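Local coordinates for pleckstrin homology domain-containing family A member 8 (Homo sapiens, PDB 5KDI), which binds simple glycosphingolipids such as glucosylceramide through its GLTP-fold domain and probably transfers them between membranes, at residues W99-E113 / A124-H136. The protein carries 2 engineered substitutions. Numbering follows the deposited sequence.
Sequences WLKRGLKFLKGFLTE and ALNNAYGKTLRQH. With 6S8 ((~{Z})-~{N}-[(~{E},2~{S},3~{R})-1-[(2~{R},3~{R},4~{S},5~{R},6~{R})-6-(hydroxymethyl)-3,4,5-tris(oxidanyl)oxan-2-yl]oxy-3-oxidanyl-octadec-4-en-2-yl]octadec-9-enamide), chain C.
Phe-106 drives its ring against residues 124-133, where helices 93-115 and 121-131 of the all-helical GLTP fold meet; the axes of 99-113 and 124-131 approach to 8.0 Å and cross obliquely, antiparallel in sense. With CG anti to the backbone N (chi1 171°), the ring presents its edge to the last turns of the second helix: CE1 lies 3.4 Å from Leu-125 O, in the ring plane. The CD2-CE2 side meets the bound galactosylceramide instead, CD2 approaching acyl-chain carbon CAJ to 3.6 Å, which makes this ring part of the lipid pocket. Leu-125 also belongs to the pocket; its CD2 sits over one face of the Phe-110 ring in a CH-pi contact, 3.7 Å from the centroid, while Ala-124 CB touches CD1 of that ring.

Backbones come closest at Gly-109 and Ala-128, with Ala-128 CB pressed 3.3 Å from Phe-110 N. Beside them, Thr-132 OG1 donates to Ala-128 O, one turn earlier in the chain, and rests on Phe-106 CB. Leu-133 CD2 touches both Arg-102 O and the lipid's amide oxygen OAA, and its CD1 lies against Phe-106 CB.

Toward the sugar end, one face of the Trp-99 indole carries the sugar's anomeric carbon C1A, and Arg-102 NH1 lies over the opposite face. The extended Arg-102 chain lays its guanidinium flat on His-136, centres 3.8 Å apart and planes at 10°, so the group stacks on His-136 by one face while its edge, through NH1, points at the Trp-99 face; its NH2 makes a further weak hydrogen bond to Ser-207 O. At the other end, Glu-113 bends at chi2 (-99°) toward Asn-127, whose ND2 is shared between the two carboxylate oxygens, weakly to OE1 and, from above the carboxylate plane, to OE2 at 3.2 Å.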
loop_
_atom_site.group_PDB
_atom_site.type_symbol
_atom_site.label_atom_id
_atom_site.label_comp_id
_atom_site.label_asym_id
_atom_site.label_seq_id
_atom_site.Cartn_x
_atom_site.Cartn_y
_atom_site.Cartn_z
ATOM N N TRP A 99 -1.056 6.829 -7.334
ATOM C CA TRP A 99 -1.942 6.771 -6.167
ATOM C C TRP A 99 -1.712 5.517 -5.304
ATOM O O TRP A 99 -1.849 5.586 -4.054
ATOM C CB TRP A 99 -3.390 6.923 -6.581
ATOM C CG TRP A 99 -3.686 8.319 -6.969
ATOM C CD1 TRP A 99 -3.721 8.876 -8.274
ATOM C CD2 TRP A 99 -3.864 9.446 -6.071
ATOM N NE1 TRP A 99 -3.983 10.207 -8.212
ATOM C CE2 TRP A 99 -4.086 10.615 -6.919
ATOM C CE3 TRP A 99 -3.902 9.589 -4.681
ATOM C CZ2 TRP A 99 -4.347 11.867 -6.366
ATOM C CZ3 TRP A 99 -4.173 10.841 -4.159
ATOM C CH2 TRP A 99 -4.399 11.942 -4.979
ATOM N N LEU A 100 -1.320 4.392 -5.910
ATOM C CA LEU A 100 -0.904 3.233 -5.115
ATOM C C LEU A 100 0.302 3.548 -4.246
ATOM O O LEU A 100 0.307 3.216 -3.034
ATOM C CB LEU A 100 -0.671 1.974 -5.928
ATOM C CG LEU A 100 -1.837 1.233 -6.491
ATOM C CD1 LEU A 100 -1.325 0.145 -7.441
ATOM C CD2 LEU A 100 -2.604 0.630 -5.317
ATOM N N LYS A 101 1.326 4.196 -4.822
ATOM C CA LYS A 101 2.493 4.465 -4.023
ATOM C C LYS A 101 2.214 5.459 -2.904
ATOM O O LYS A 101 2.739 5.323 -1.814
ATOM C CB LYS A 101 3.708 4.819 -4.897
ATOM C CG LYS A 101 3.845 6.244 -5.368
ATOM C CD LYS A 101 5.204 6.482 -6.021
ATOM C CE LYS A 101 5.548 7.965 -6.123
ATOM N NZ LYS A 101 5.386 8.306 -7.548
ATOM N N ARG A 102 1.300 6.406 -3.167
ATOM C CA ARG A 102 0.921 7.354 -2.147
ATOM C C ARG A 102 0.208 6.613 -0.996
ATOM O O ARG A 102 0.453 6.881 0.178
ATOM C CB ARG A 102 0.056 8.484 -2.726
ATOM C CG ARG A 102 0.846 9.431 -3.616
ATOM C CD ARG A 102 -0.102 10.391 -4.344
ATOM N NE ARG A 102 0.664 11.347 -5.138
ATOM C CZ ARG A 102 0.117 12.353 -5.817
ATOM N NH1 ARG A 102 -1.206 12.405 -5.865
ATOM N NH2 ARG A 102 0.884 13.242 -6.465
ATOM N N GLY A 103 -0.663 5.706 -1.367
ATOM C CA GLY A 103 -1.343 4.962 -0.371
ATOM C C GLY A 103 -0.427 4.026 0.441
ATOM O O GLY A 103 -0.548 3.907 1.664
ATOM N N LEU A 104 0.544 3.435 -0.249
ATOM C CA LEU A 104 1.512 2.564 0.450
ATOM C C LEU A 104 2.404 3.387 1.394
ATOM O O LEU A 104 2.798 2.875 2.465
ATOM C CB LEU A 104 2.335 1.783 -0.552
ATOM C CG LEU A 104 1.617 0.688 -1.373
ATOM C CD1 LEU A 104 2.603 0.093 -2.360
ATOM C CD2 LEU A 104 1.067 -0.382 -0.474
ATOM N N LYS A 105 2.769 4.626 0.998
ATOM C CA LYS A 105 3.588 5.458 1.909
ATOM C C LYS A 105 2.799 5.684 3.242
ATOM O O LYS A 105 3.377 5.644 4.328
ATOM C CB LYS A 105 3.981 6.799 1.320
ATOM C CG LYS A 105 4.961 6.699 0.186
ATOM C CD LYS A 105 6.417 6.862 0.612
ATOM C CE LYS A 105 7.415 6.987 -0.569
ATOM N NZ LYS A 105 7.275 8.356 -1.076
ATOM N N PHE A 106 1.488 5.938 3.140
ATOM C CA PHE A 106 0.603 6.041 4.292
ATOM C C PHE A 106 0.590 4.745 5.134
ATOM O O PHE A 106 0.827 4.767 6.368
ATOM C CB PHE A 106 -0.794 6.483 3.894
ATOM C CG PHE A 106 -1.811 6.400 5.006
ATOM C CD1 PHE A 106 -1.740 7.210 6.116
ATOM C CD2 PHE A 106 -2.800 5.475 4.963
ATOM C CE1 PHE A 106 -2.698 7.129 7.146
ATOM C CE2 PHE A 106 -3.740 5.395 5.962
ATOM C CZ PHE A 106 -3.684 6.204 7.067
ATOM N N LEU A 107 0.384 3.600 4.463
ATOM C CA LEU A 107 0.395 2.320 5.141
ATOM C C LEU A 107 1.735 2.090 5.896
ATOM O O LEU A 107 1.750 1.650 7.041
ATOM C CB LEU A 107 0.172 1.201 4.070
ATOM C CG LEU A 107 0.296 -0.217 4.628
ATOM C CD1 LEU A 107 -0.789 -0.525 5.699
ATOM C CD2 LEU A 107 0.243 -1.163 3.439
ATOM N N LYS A 108 2.842 2.385 5.222
ATOM C CA LYS A 108 4.178 2.221 5.797
ATOM C C LYS A 108 4.286 3.090 7.080
ATOM O O LYS A 108 4.767 2.637 8.117
ATOM C CB LYS A 108 5.278 2.529 4.805
ATOM C CG LYS A 108 6.645 2.072 5.179
ATOM C CD LYS A 108 7.702 2.281 4.160
ATOM C CE LYS A 108 8.105 3.714 4.082
ATOM N NZ LYS A 108 9.052 4.056 5.208
ATOM N N GLY A 109 3.814 4.358 6.984
ATOM C CA GLY A 109 3.892 5.278 8.117
ATOM C C GLY A 109 3.081 4.759 9.294
ATOM O O GLY A 109 3.517 4.810 10.434
ATOM N N PHE A 110 1.855 4.319 9.023
ATOM C CA PHE A 110 0.968 3.830 10.043
ATOM C C PHE A 110 1.558 2.562 10.712
ATOM O O PHE A 110 1.614 2.468 11.924
ATOM C CB PHE A 110 -0.359 3.461 9.376
ATOM C CG PHE A 110 -1.266 2.622 10.259
ATOM C CD1 PHE A 110 -1.735 3.049 11.546
ATOM C CD2 PHE A 110 -1.672 1.368 9.836
ATOM C CE1 PHE A 110 -2.530 2.226 12.317
ATOM C CE2 PHE A 110 -2.476 0.561 10.596
ATOM C CZ PHE A 110 -2.929 0.974 11.836
ATOM N N LEU A 111 2.055 1.628 9.917
ATOM C CA LEU A 111 2.577 0.387 10.476
ATOM C C LEU A 111 3.888 0.598 11.222
ATOM O O LEU A 111 4.164 -0.105 12.192
ATOM C CB LEU A 111 2.739 -0.679 9.403
ATOM C CG LEU A 111 1.468 -1.237 8.791
ATOM C CD1 LEU A 111 1.837 -2.198 7.637
ATOM C CD2 LEU A 111 0.612 -1.972 9.830
ATOM N N THR A 112 4.668 1.599 10.797
ATOM C CA THR A 112 5.881 1.989 11.557
ATOM C C THR A 112 5.526 2.502 12.938
ATOM O O THR A 112 6.167 2.118 13.892
ATOM C CB THR A 112 6.757 3.016 10.774
ATOM O OG1 THR A 112 7.120 2.457 9.497
ATOM C CG2 THR A 112 7.977 3.503 11.562
ATOM N N GLU A 113 4.497 3.347 13.064
ATOM C CA GLU A 113 4.038 3.798 14.385
ATOM C C GLU A 113 3.677 2.601 15.259
ATOM O O GLU A 113 4.060 2.534 16.426
ATOM C CB GLU A 113 2.810 4.706 14.265
ATOM C CG GLU A 113 3.086 6.077 13.754
ATOM C CD GLU A 113 3.198 7.146 14.838
ATOM O OE1 GLU A 113 2.711 6.993 16.004
ATOM O OE2 GLU A 113 3.818 8.145 14.509
ATOM N N ALA A 124 -1.786 6.617 15.656
ATOM C CA ALA A 124 -0.931 6.057 14.648
ATOM C C ALA A 124 -1.375 6.482 13.222
ATOM O O ALA A 124 -0.553 6.918 12.377
ATOM C CB ALA A 124 -0.840 4.518 14.783
ATOM N N LEU A 125 -2.669 6.338 12.936
ATOM C CA LEU A 125 -3.259 6.685 11.642
ATOM C C LEU A 125 -3.144 8.154 11.365
ATOM O O LEU A 125 -2.699 8.559 10.277
ATOM C CB LEU A 125 -4.707 6.282 11.591
ATOM C CG LEU A 125 -5.047 4.791 11.470
ATOM C CD1 LEU A 125 -6.530 4.564 11.816
ATOM C CD2 LEU A 125 -4.657 4.225 10.080
ATOM N N ASN A 126 -3.448 8.985 12.352
ATOM C CA ASN A 126 -3.469 10.393 12.128
ATOM C C ASN A 126 -2.032 10.931 11.970
ATOM O O ASN A 126 -1.775 11.782 11.134
ATOM C CB ASN A 126 -4.176 11.115 13.281
ATOM C CG ASN A 126 -4.522 12.517 12.915
ATOM O OD1 ASN A 126 -5.051 12.762 11.845
ATOM N ND2 ASN A 126 -4.165 13.465 13.794
ATOM N N ASN A 127 -1.092 10.402 12.744
ATOM C CA ASN A 127 0.313 10.812 12.581
ATOM C C ASN A 127 0.802 10.490 11.173
ATOM O O ASN A 127 1.410 11.349 10.456
ATOM C CB ASN A 127 1.160 10.080 13.596
ATOM C CG ASN A 127 1.080 10.714 15.031
ATOM O OD1 ASN A 127 0.434 11.757 15.264
ATOM N ND2 ASN A 127 1.792 10.085 15.992
ATOM N N ALA A 128 0.499 9.269 10.727
ATOM C CA ALA A 128 0.947 8.835 9.389
ATOM C C ALA A 128 0.257 9.681 8.299
ATOM O O ALA A 128 0.929 10.097 7.318
ATOM C CB ALA A 128 0.658 7.361 9.207
ATOM N N TYR A 129 -1.038 9.974 8.509
ATOM C CA TYR A 129 -1.796 10.741 7.505
ATOM C C TYR A 129 -1.199 12.126 7.198
ATOM O O TYR A 129 -0.955 12.522 6.013
ATOM C CB TYR A 129 -3.257 10.890 7.971
ATOM C CG TYR A 129 -4.117 11.583 6.957
ATOM C CD1 TYR A 129 -4.651 12.822 7.219
ATOM C CD2 TYR A 129 -4.498 10.953 5.783
ATOM C CE1 TYR A 129 -5.475 13.451 6.289
ATOM C CE2 TYR A 129 -5.291 11.585 4.845
ATOM C CZ TYR A 129 -5.821 12.823 5.121
ATOM O OH TYR A 129 -6.647 13.437 4.205
ATOM N N GLY A 130 -0.898 12.828 8.268
ATOM C CA GLY A 130 -0.323 14.143 8.242
ATOM C C GLY A 130 0.967 14.201 7.440
ATOM O O GLY A 130 1.235 15.167 6.717
ATOM N N LYS A 131 1.775 13.155 7.574
ATOM C CA LYS A 131 3.068 13.089 6.898
ATOM C C LYS A 131 3.026 12.581 5.465
ATOM O O LYS A 131 4.012 12.656 4.769
ATOM C CB LYS A 131 4.019 12.159 7.700
ATOM C CG LYS A 131 4.304 12.675 9.106
ATOM C CD LYS A 131 4.949 11.614 9.977
ATOM C CE LYS A 131 5.213 12.169 11.367
ATOM N NZ LYS A 131 6.032 11.237 12.166
ATOM N N THR A 132 1.906 12.010 5.056
ATOM C CA THR A 132 1.823 11.309 3.758
ATOM C C THR A 132 0.674 11.864 2.901
ATOM O O THR A 132 0.866 12.778 2.065
ATOM C CB THR A 132 1.761 9.746 3.976
ATOM O OG1 THR A 132 0.591 9.369 4.748
ATOM C CG2 THR A 132 2.949 9.258 4.644
ATOM N N LEU A 133 -0.498 11.294 3.065
ATOM C CA LEU A 133 -1.593 11.517 2.145
ATOM C C LEU A 133 -2.268 12.869 2.258
ATOM O O LEU A 133 -2.845 13.354 1.271
ATOM C CB LEU A 133 -2.676 10.448 2.261
ATOM C CG LEU A 133 -2.549 9.090 1.677
ATOM C CD1 LEU A 133 -3.718 8.215 2.201
ATOM C CD2 LEU A 133 -2.501 9.268 0.160
ATOM N N ARG A 134 -2.205 13.487 3.439
ATOM C CA ARG A 134 -2.927 14.730 3.676
ATOM C C ARG A 134 -2.601 15.780 2.633
ATOM O O ARG A 134 -3.497 16.468 2.153
ATOM C CB ARG A 134 -2.662 15.244 5.083
ATOM C CG ARG A 134 -3.426 16.476 5.503
ATOM C CD ARG A 134 -3.241 16.759 6.992
ATOM N NE ARG A 134 -3.993 17.900 7.460
ATOM C CZ ARG A 134 -3.635 19.167 7.379
ATOM N NH1 ARG A 134 -2.507 19.504 6.798
ATOM N NH2 ARG A 134 -4.394 20.086 7.976
ATOM N N GLN A 135 -1.327 15.893 2.254
ATOM C CA GLN A 135 -0.914 16.870 1.268
ATOM C C GLN A 135 -1.607 16.707 -0.107
ATOM O O GLN A 135 -1.662 17.659 -0.895
ATOM C CB GLN A 135 0.605 16.910 1.047
ATOM C CG GLN A 135 1.110 15.624 0.382
ATOM C CD GLN A 135 2.606 15.449 0.536
ATOM O OE1 GLN A 135 3.112 14.426 1.102
ATOM N NE2 GLN A 135 3.307 16.348 -0.019
ATOM N N HIS A 136 -2.042 15.483 -0.396
ATOM C CA HIS A 136 -2.701 15.151 -1.652
ATOM C C HIS A 136 -4.225 15.235 -1.651
ATOM O O HIS A 136 -4.868 14.925 -2.660
ATOM C CB HIS A 136 -2.315 13.732 -2.108
ATOM C CG HIS A 136 -0.831 13.508 -2.132
ATOM N ND1 HIS A 136 -0.027 14.223 -2.937
ATOM C CD2 HIS A 136 0.004 12.631 -1.424
ATOM C CE1 HIS A 136 1.269 13.827 -2.754
ATOM N NE2 HIS A 136 1.281 12.854 -1.843
HETATM C C1 6S8 C . -7.752 9.785 -5.046
HETATM C C2 6S8 C . -7.872 9.461 -3.574
HETATM N N2 6S8 C . -7.066 8.282 -3.289
HETATM C C3 6S8 C . -9.361 9.186 -3.220
HETATM O O3 6S8 C . -10.104 10.365 -3.599
HETATM C C4 6S8 C . -9.494 8.909 -1.768
HETATM C C5 6S8 C . -9.976 7.741 -1.334
HETATM C C6 6S8 C . -10.175 7.347 0.103
HETATM C C7 6S8 C . -9.709 8.301 1.173
HETATM C C8 6S8 C . -10.498 7.884 2.382
HETATM C C9 6S8 C . -9.676 8.204 3.576
HETATM C C10 6S8 C . -8.629 7.137 3.747
HETATM C C11 6S8 C . -8.844 6.368 5.064
HETATM C C12 6S8 C . -7.513 5.795 5.516
HETATM C C13 6S8 C . -7.507 4.311 5.854
HETATM C C14 6S8 C . -8.108 3.938 7.199
HETATM C C15 6S8 C . -7.390 2.732 7.823
HETATM C C16 6S8 C . -8.241 1.592 8.355
HETATM C C17 6S8 C . -8.061 1.141 9.813
HETATM C C18 6S8 C . -6.727 0.503 10.174
HETATM C C1A 6S8 C . -7.535 8.611 -7.135
HETATM O O1A 6S8 C . -8.171 8.704 -5.878
HETATM C C2A 6S8 C . -7.611 7.195 -7.635
HETATM O O2A 6S8 C . -6.906 6.350 -6.704
HETATM C C3A 6S8 C . -7.112 7.074 -9.073
HETATM O O3A 6S8 C . -7.348 5.765 -9.540
HETATM C C4A 6S8 C . -7.810 8.105 -9.940
HETATM O O4A 6S8 C . -9.157 7.722 -10.208
HETATM O O5A 6S8 C . -8.481 11.766 -9.419
HETATM C C5M 6S8 C . -7.692 9.482 -9.315
HETATM C C6A 6S8 C . -8.410 10.518 -10.139
HETATM O O6A 6S8 C . -8.265 9.449 -8.004
HETATM C CAA 6S8 C . -6.117 8.261 -2.366
HETATM O OAA 6S8 C . -5.739 9.237 -1.722
HETATM C CAB 6S8 C . -5.460 6.924 -2.199
HETATM C CAC 6S8 C . -6.442 6.341 -1.140
HETATM C CAD 6S8 C . -5.674 5.847 0.008
HETATM C CAE 6S8 C . -5.937 4.369 0.071
HETATM C CAF 6S8 C . -5.130 3.871 1.261
HETATM C CAG 6S8 C . -4.320 2.619 0.881
HETATM C CAH 6S8 C . -4.299 1.607 2.032
HETATM C CAI 6S8 C . -3.481 2.214 3.134
HETATM C CAJ 6S8 C . -3.776 2.098 4.432
HETATM C CAK 6S8 C . -4.928 1.323 4.987
HETATM C CAL 6S8 C . -4.423 1.070 6.413
HETATM C CAM 6S8 C . -5.074 -0.105 7.112
HETATM C CAN 6S8 C . -4.854 -1.368 6.333
HETATM C CAO 6S8 C . -4.849 -2.551 7.272
HETATM C CAP 6S8 C . -3.467 -2.918 7.737
HETATM C CAQ 6S8 C . -3.191 -4.375 7.550
HETATM C CAR 6S8 C . -1.763 -4.505 7.198
#